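Local coordinates for protein DMATS type aromatic prenyltransferase (PDB 6ZS0) that probably transfers a dimethylallyl group to the C-5 position of the tryptophan indole, as a DMATS-type aromatic prenyltransferase of the ABBA-barrel fold, at residues Ser58-Pro63 and Ala347-Pro352. Numbering follows the deposited sequence.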
loop_
_atom_site.group_PDB
_atom_site.type_symbol
_atom_site.label_atom_id
_atom_site.label_comp_id
_atom_site.label_asym_id
_atom_site.label_seq_id
_atom_site.Cartn_x
_atom_site.Cartn_y
_atom_site.Cartn_z
ATOM N N SER A 58 1.868 -5.388 -7.656
ATOM C CA SER A 58 0.994 -4.646 -8.612
ATOM C C SER A 58 0.522 -5.592 -9.715
ATOM O O SER A 58 1.142 -6.632 -9.914
ATOM C CB SER A 58 1.705 -3.456 -9.188
ATOM O OG SER A 58 2.785 -3.875 -10.012
ATOM N N ASP A 59 -0.557 -5.238 -10.431
ATOM C CA ASP A 59 -1.178 -6.108 -11.446
ATOM C C ASP A 59 -0.182 -6.434 -12.546
ATOM O O ASP A 59 -0.212 -7.562 -13.055
ATOM C CB ASP A 59 -2.426 -5.490 -12.056
ATOM C CG ASP A 59 -3.625 -5.521 -11.129
ATOM O OD1 ASP A 59 -3.428 -5.733 -9.890
ATOM O OD2 ASP A 59 -4.742 -5.386 -11.651
ATOM N N ASP A 60 0.682 -5.488 -12.917
ATOM C CA ASP A 60 1.622 -5.746 -14.040
ATOM C C ASP A 60 2.993 -6.205 -13.517
ATOM O O ASP A 60 3.912 -6.307 -14.339
ATOM C CB ASP A 60 1.737 -4.558 -14.981
ATOM C CG ASP A 60 2.581 -3.403 -14.474
ATOM O OD1 ASP A 60 2.929 -3.400 -13.274
ATOM O OD2 ASP A 60 2.840 -2.510 -15.308
ATOM N N HIS A 61 3.111 -6.473 -12.234
ATOM C CA HIS A 61 4.313 -7.064 -11.596
ATOM C C HIS A 61 5.423 -6.024 -11.500
ATOM O O HIS A 61 6.587 -6.446 -11.322
ATOM C CB HIS A 61 4.772 -8.317 -12.317
ATOM C CG HIS A 61 3.656 -9.282 -12.505
ATOM N ND1 HIS A 61 3.007 -9.868 -11.435
ATOM C CD2 HIS A 61 3.011 -9.698 -13.617
ATOM C CE1 HIS A 61 2.060 -10.682 -11.917
ATOM N NE2 HIS A 61 2.051 -10.598 -13.220
ATOM N N THR A 62 5.115 -4.730 -11.567
ATOM C CA THR A 62 6.114 -3.715 -11.150
ATOM C C THR A 62 6.301 -3.829 -9.641
ATOM O O THR A 62 5.326 -3.814 -8.899
ATOM C CB THR A 62 5.704 -2.295 -11.528
ATOM O OG1 THR A 62 5.386 -2.213 -12.919
ATOM C CG2 THR A 62 6.812 -1.313 -11.215
ATOM N N PRO A 63 7.541 -3.954 -9.095
ATOM C CA PRO A 63 7.696 -4.120 -7.654
ATOM C C PRO A 63 7.760 -2.819 -6.866
ATOM O O PRO A 63 8.448 -2.742 -5.848
ATOM C CB PRO A 63 9.027 -4.864 -7.577
ATOM C CG PRO A 63 9.819 -4.276 -8.714
ATOM C CD PRO A 63 8.808 -4.119 -9.833
ATOM N N ALA A 347 5.177 0.098 -15.024
ATOM C CA ALA A 347 6.473 -0.022 -15.715
ATOM C C ALA A 347 6.377 -1.062 -16.834
ATOM O O ALA A 347 7.271 -1.036 -17.722
ATOM C CB ALA A 347 7.557 -0.402 -14.744
ATOM N N TYR A 348 5.415 -1.989 -16.761
ATOM C CA TYR A 348 5.279 -3.105 -17.726
ATOM C C TYR A 348 3.973 -2.954 -18.499
ATOM O O TYR A 348 3.535 -3.933 -19.095
ATOM C CB TYR A 348 5.428 -4.419 -16.979
ATOM C CG TYR A 348 6.799 -4.619 -16.412
ATOM C CD1 TYR A 348 7.899 -4.793 -17.251
ATOM C CD2 TYR A 348 7.027 -4.591 -15.047
ATOM C CE1 TYR A 348 9.171 -4.963 -16.733
ATOM C CE2 TYR A 348 8.289 -4.783 -14.520
ATOM C CZ TYR A 348 9.373 -4.974 -15.363
ATOM O OH TYR A 348 10.621 -5.132 -14.838
ATOM N N THR A 349 3.392 -1.765 -18.505
ATOM C CA THR A 349 2.143 -1.480 -19.247
ATOM C C THR A 349 2.492 -0.432 -20.302
ATOM O O THR A 349 2.499 0.763 -19.961
ATOM C CB THR A 349 1.020 -1.122 -18.267
ATOM O OG1 THR A 349 0.977 -2.164 -17.275
ATOM C CG2 THR A 349 -0.330 -1.006 -18.933
ATOM N N VAL A 350 2.846 -0.910 -21.504
ATOM C CA VAL A 350 3.412 -0.105 -22.633
ATOM C C VAL A 350 2.479 -0.222 -23.837
ATOM O O VAL A 350 1.974 -1.335 -24.083
ATOM C CB VAL A 350 4.831 -0.577 -23.015
ATOM N N ARG A 351 2.288 0.885 -24.554
ATOM C CA ARG A 351 1.662 0.914 -25.905
ATOM C C ARG A 351 2.434 -0.035 -26.821
ATOM O O ARG A 351 3.654 0.046 -26.900
ATOM C CB ARG A 351 1.680 2.335 -26.474
ATOM N N PRO A 352 1.771 -0.973 -27.531
ATOM C CA PRO A 352 2.465 -1.819 -28.509
ATOM C C PRO A 352 3.136 -1.014 -29.626
ATOM O O PRO A 352 2.718 0.099 -29.918
ATOM C CB PRO A 352 1.349 -2.705 -29.083
ATOM C CG PRO A 352 0.072 -1.949 -28.765
ATOM C CD PRO A 352 0.337 -1.286 -27.432
#
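Asp60 and Tyr348 bring the two backbones within 5.8 Å, CA to CA, where a type I beta turn from Ser58 to His61 meets the irregular segment 347-352. The turn is closed by His61 N bonding to Ser58 O, and it presents the Asp60 carboxylate to segment 347-352. With chi1 at 76°, Asp60 CG sits between its own N and carbonyl carbon. Asp60 OD1 accepts, within its own segment, from Thr62 N at 3.1 Å, which forms an Asx turn, and from Thr62 OG1 on the same face of the carboxylate. Asp60 OD2 accepts from segment 347-352: Thr349 OG1 donates to it at 2.7 Å, on the anti side but tilted out of the carboxylate plane. Tyr348 N, 3.0 Å from Asp60 OD2, comes from above the plane on the other face, with an N-H...O angle of 146°. With alanine in place of Asp60, the Tyr348 N-H and the Thr349 hydroxyl would probably lose this acceptor, and the Thr62 hydroxyl would be freer to turn. Thr62 OG1, while donating to Asp60, also receives a weak bond from Ala347 N (3.1 Å to OG1), and Thr62 CG2 packs on Ala347 CB at 3.7 Å. Thr62 N lies in plane at the edge of the Tyr348 ring, and Tyr348 CD2 is 3.6 Å from both Thr62 OG1 and Asp60 O, which approach obliquely. Helix 6-20 joins through Leu6, which touches Ala347 and Tyr348, and Phe9, which touches Ala347. This surface contact thus ties the loop leading into strand 64-70 to the tail following strand 338-344, the first and last strands of the closed antiparallel barrel.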